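Local coordinates for protein endo-b-1,4-glucanase (Nasutitermes takasagoensis, PDB 1KS8) that probably hydrolyses internal beta-1,4-glucosidic linkages in cellulose, lichenin and cereal beta-D-glucans, as a glycosyl hydrolase family 9 endoglucanase, at residues Arg212-Trp217 and Asp254-Gly259; Pro64-Ala69 and Gly153-Ala158. All blocks are in the same frame, centred on the assembly; numbering follows the deposited sequence.

Contact 1 of 2, residues Arg212-Trp217 and Asp254-Gly259; sequences RDELVW and DSKVSG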
# COMPACT_ATOMS: atom_id res chain seq x y z
N ARG A 212 -8.59 10.22 13.02
CA ARG A 212 -8.47 9.63 14.35
C ARG A 212 -7.97 8.18 14.42
O ARG A 212 -7.23 7.83 15.33
CB ARG A 212 -9.80 9.79 15.09
CG ARG A 212 -10.14 11.25 15.32
CD ARG A 212 -11.53 11.45 15.90
NE ARG A 212 -11.83 12.87 16.08
CZ ARG A 212 -11.89 13.76 15.09
NH1 ARG A 212 -11.70 13.37 13.84
NH2 ARG A 212 -12.15 15.03 15.35
N ASP A 213 -8.36 7.34 13.46
CA ASP A 213 -7.90 5.96 13.49
C ASP A 213 -6.39 5.87 13.26
O ASP A 213 -5.74 4.94 13.73
CB ASP A 213 -8.65 5.11 12.45
CG ASP A 213 -8.43 5.58 11.03
OD1 ASP A 213 -8.53 6.80 10.78
OD2 ASP A 213 -8.17 4.73 10.15
N GLU A 214 -5.84 6.85 12.56
CA GLU A 214 -4.40 6.89 12.28
C GLU A 214 -3.58 7.10 13.55
O GLU A 214 -2.48 6.57 13.68
CB GLU A 214 -4.07 8.00 11.28
CG GLU A 214 -4.53 7.73 9.86
CD GLU A 214 -3.93 6.46 9.31
OE1 GLU A 214 -2.73 6.21 9.56
OE2 GLU A 214 -4.66 5.71 8.62
N LEU A 215 -4.11 7.90 14.47
CA LEU A 215 -3.40 8.16 15.72
C LEU A 215 -3.29 6.87 16.54
O LEU A 215 -2.25 6.59 17.14
CB LEU A 215 -4.13 9.24 16.53
CG LEU A 215 -4.09 10.64 15.91
CD1 LEU A 215 -4.95 11.60 16.73
CD2 LEU A 215 -2.65 11.13 15.84
N VAL A 216 -4.36 6.08 16.54
CA VAL A 216 -4.36 4.82 17.28
C VAL A 216 -3.44 3.82 16.59
O VAL A 216 -2.67 3.11 17.24
CB VAL A 216 -5.79 4.22 17.34
CG1 VAL A 216 -5.78 2.94 18.15
CG2 VAL A 216 -6.76 5.23 17.94
N TRP A 217 -3.52 3.78 15.26
CA TRP A 217 -2.70 2.89 14.43
C TRP A 217 -1.22 3.18 14.67
O TRP A 217 -0.43 2.27 14.92
CB TRP A 217 -3.09 3.12 12.97
CG TRP A 217 -2.35 2.36 11.89
CD1 TRP A 217 -1.65 2.91 10.85
CD2 TRP A 217 -2.39 0.95 11.64
NE1 TRP A 217 -1.26 1.94 9.97
CE2 TRP A 217 -1.70 0.72 10.42
CE3 TRP A 217 -2.95 -0.15 12.31
CZ2 TRP A 217 -1.55 -0.56 9.87
CZ3 TRP A 217 -2.80 -1.42 11.76
CH2 TRP A 217 -2.11 -1.61 10.55
N ASP A 254 -7.42 4.71 3.62
CA ASP A 254 -8.09 5.78 4.36
C ASP A 254 -8.81 5.38 5.64
O ASP A 254 -9.17 6.24 6.45
CB ASP A 254 -9.09 6.51 3.45
CG ASP A 254 -10.18 5.61 2.92
OD1 ASP A 254 -11.14 6.13 2.32
OD2 ASP A 254 -10.08 4.38 3.11
N SER A 255 -9.03 4.09 5.83
CA SER A 255 -9.70 3.60 7.03
C SER A 255 -9.21 2.20 7.32
O SER A 255 -9.38 1.29 6.50
CB SER A 255 -11.22 3.59 6.83
OG SER A 255 -11.88 3.20 8.02
N LYS A 256 -8.61 2.01 8.48
CA LYS A 256 -8.07 0.71 8.84
C LYS A 256 -8.45 0.26 10.25
O LYS A 256 -7.61 -0.24 11.00
CB LYS A 256 -6.56 0.72 8.69
CG LYS A 256 -5.89 1.89 9.38
CD LYS A 256 -4.41 1.96 9.05
CE LYS A 256 -4.17 2.13 7.56
NZ LYS A 256 -4.75 3.39 7.04
N VAL A 257 -9.72 0.45 10.60
CA VAL A 257 -10.21 0.06 11.91
C VAL A 257 -9.91 -1.42 12.19
O VAL A 257 -9.48 -1.77 13.29
CB VAL A 257 -11.73 0.29 12.02
CG1 VAL A 257 -12.22 -0.11 13.40
CG2 VAL A 257 -12.05 1.76 11.75
N SER A 258 -10.12 -2.28 11.20
CA SER A 258 -9.86 -3.70 11.38
C SER A 258 -8.38 -3.98 11.57
O SER A 258 -8.00 -4.91 12.28
CB SER A 258 -10.39 -4.50 10.19
OG SER A 258 -11.81 -4.49 10.16
N GLY A 259 -7.54 -3.18 10.93
CA GLY A 259 -6.10 -3.35 11.08
C GLY A 259 -5.73 -3.01 12.51
O GLY A 259 -4.98 -3.75 13.16
O HOH W 1 -8.06 7.53 8.34
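Trp217 and Gly259 meet where the opening turns of helices 212-226 and 257-268 pass each other, their CA atoms 7.9 Å apart, and the backbones come closer at Asp213, whose CA is 6.5 Å from that of Val257. Lys256, the N-cap residue of the second helix, carries most of the contact. Its backbone N donates to Asp213 OD2 at 3.2 Å, a long but nearly straight bond (168° at the hydrogen) that meets the oxygen almost end-on. The lysine chain folds back on itself, bent at chi3 (60°) and again at chi4 (62°), which lays CD over one face of the Trp217 indole and carries the ammonium on to Glu214. There NZ and OE2 form a buried salt bridge of 2.8 Å, the carboxylate using its syn lone pair. Glu154 and the carbonyl of Asn252 also hold NZ, so the charge is shared among several oxygens; with the indole the ammonium has at most a weak cation-pi attraction, and CD does the CH-pi packing. Farther round the indole, CZ3 packs 3.4 Å from Gly259 C, while NE1 is engaged by Glu154. At the loop end, a water lies between Asp213 OD1 and Asp254 O, at unusually short distances that make the details of its bonding doubtful. Asp213, Glu214 and Asp254, together with Asp210, bind calcium in a structure of this protein; no calcium is modelled here, and the contact contains three of the residues of that site, formed where a loop enters a helix of the (alpha/alpha)6 fold.

Contact 2 of 2, residues Pro64-Ala69 and Gly153-Ala158; sequences PMAYTA and GETAAA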
# COMPACT_ATOMS: atom_id res chain seq x y z
N PRO A 64 -1.26 7.32 0.61
CA PRO A 64 -1.28 5.91 0.20
C PRO A 64 0.11 5.28 0.16
O PRO A 64 0.25 4.08 0.31
CB PRO A 64 -1.96 5.95 -1.17
CG PRO A 64 -1.65 7.32 -1.68
CD PRO A 64 -1.84 8.17 -0.44
N MET A 65 1.16 6.09 -0.03
CA MET A 65 2.50 5.53 -0.07
C MET A 65 2.90 5.02 1.31
O MET A 65 3.51 3.96 1.43
CB MET A 65 3.54 6.56 -0.54
CG MET A 65 4.80 5.89 -1.10
SD MET A 65 6.24 6.96 -1.25
CE MET A 65 5.58 8.31 -2.25
N ALA A 66 2.55 5.78 2.34
CA ALA A 66 2.86 5.38 3.71
C ALA A 66 2.07 4.13 4.08
O ALA A 66 2.61 3.20 4.68
CB ALA A 66 2.55 6.52 4.68
N TYR A 67 0.79 4.12 3.72
CA TYR A 67 -0.08 2.98 3.99
C TYR A 67 0.53 1.73 3.35
O TYR A 67 0.60 0.67 3.96
CB TYR A 67 -1.47 3.22 3.40
CG TYR A 67 -2.28 1.95 3.23
CD1 TYR A 67 -2.95 1.37 4.31
CD2 TYR A 67 -2.32 1.30 2.00
CE1 TYR A 67 -3.63 0.16 4.16
CE2 TYR A 67 -3.00 0.10 1.85
CZ TYR A 67 -3.65 -0.46 2.93
OH TYR A 67 -4.30 -1.67 2.77
N THR A 68 0.97 1.87 2.10
CA THR A 68 1.57 0.76 1.38
C THR A 68 2.77 0.23 2.15
O THR A 68 2.91 -0.98 2.35
CB THR A 68 2.03 1.21 -0.02
OG1 THR A 68 0.88 1.54 -0.82
CG2 THR A 68 2.82 0.09 -0.71
N ALA A 69 3.63 1.14 2.58
CA ALA A 69 4.82 0.76 3.33
C ALA A 69 4.49 0.03 4.63
O ALA A 69 5.12 -0.97 4.96
CB ALA A 69 5.67 1.99 3.63
N GLY A 153 0.63 10.35 10.88
CA GLY A 153 0.39 9.13 11.63
C GLY A 153 0.69 7.87 10.84
O GLY A 153 1.35 6.96 11.34
N GLU A 154 0.21 7.80 9.60
CA GLU A 154 0.45 6.61 8.79
C GLU A 154 1.94 6.48 8.50
O GLU A 154 2.48 5.37 8.48
CB GLU A 154 -0.32 6.67 7.47
CG GLU A 154 -0.27 5.37 6.67
CD GLU A 154 -0.85 4.19 7.44
OE1 GLU A 154 -1.99 4.31 7.94
OE2 GLU A 154 -0.17 3.14 7.55
N THR A 155 2.61 7.61 8.29
CA THR A 155 4.04 7.58 8.02
C THR A 155 4.80 7.12 9.26
O THR A 155 5.76 6.35 9.16
CB THR A 155 4.54 8.96 7.55
OG1 THR A 155 3.79 9.37 6.40
CG2 THR A 155 6.02 8.89 7.18
N ALA A 156 4.35 7.57 10.43
CA ALA A 156 5.00 7.15 11.68
C ALA A 156 4.83 5.63 11.84
O ALA A 156 5.75 4.94 12.27
CB ALA A 156 4.37 7.87 12.86
N ALA A 157 3.65 5.13 11.48
CA ALA A 157 3.38 3.70 11.57
C ALA A 157 4.30 2.92 10.63
O ALA A 157 4.86 1.89 11.00
CB ALA A 157 1.92 3.42 11.22
N ALA A 158 4.44 3.42 9.40
CA ALA A 158 5.29 2.76 8.42
C ALA A 158 6.74 2.72 8.91
O ALA A 158 7.41 1.69 8.79
CB ALA A 158 5.21 3.50 7.08
O HOH W 2 7.34 0.49 6.30
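The flat carboxylate of Glu154 turns one face to the backbone of Tyr67, with CD 3.7 Å from Tyr67 CA, while the indole N-H of Trp217 reaches OE2 from the other side of the carboxylate plane. The phenol ring of Tyr67 takes little part across the contact; it leads off toward Trp253, Lys256 and Asp416. Glu154 gets there by a bend at chi2 (60°), which lays its CG 3.4 Å from Tyr67 N and turns the acid along the neighbouring helix. Its oxygens then divide their work: OE2 binds Thr70 OG1 as well as Trp217 NE1, and OE1 pairs with Lys256. Cutting this side chain back to an alanine would probably leave the buried Lys256 ammonium short of one negative partner and Trp217 NE1 without its acceptor, and open a gap beside the Tyr67 backbone. Small side chains fill the rest of the interface. The methyl of Ala66 sits between Glu154 and Thr155, its CB 3.6 Å from Thr155 OG1, a van der Waals contact; the hydroxyl itself is bound to Leu151 O. One turn on, Ala158 CB packs 3.6 Å from Ala66 O and 3.8 Å from Ala69 CB. A water bridges the two backbones, donating to Ala158 O at 2.8 Å and more weakly to Ala69 O. Within helix 62-78, the N and OG1 of Thr68 reach Pro64 O from opposite faces of its plane. With alanines at the crossing, the axes of segments 64-69 and 153-158 approach to 8.1 Å at 27°, running in the same general direction, consistent with neighbouring inner helices of an (alpha/alpha)6 barrel.

Both contacts are buried, but contact 2 lies about 8 Å from the centre of the chain and contact 1 about 14 Å, their centres 11 Å apart. They share no helix: contact 2 joins 62-78 to 149-165, contact 1 joins 212-226 to the start of 257-268 and the loop before it. The inner one is mainly close alanine packing; the outer one combines charge pairing at the calcium site with a lysine chain packed on an indole face. Glu154 bridges the two chemistries. Its OE1 lies only 2.6 Å from Glu214 OE1, a proximity of acids that a shared proton could explain at the crystal's pH of 2.5. Packing also connects them, with Trp217 CD1 3.6 Å from Ala157 CB.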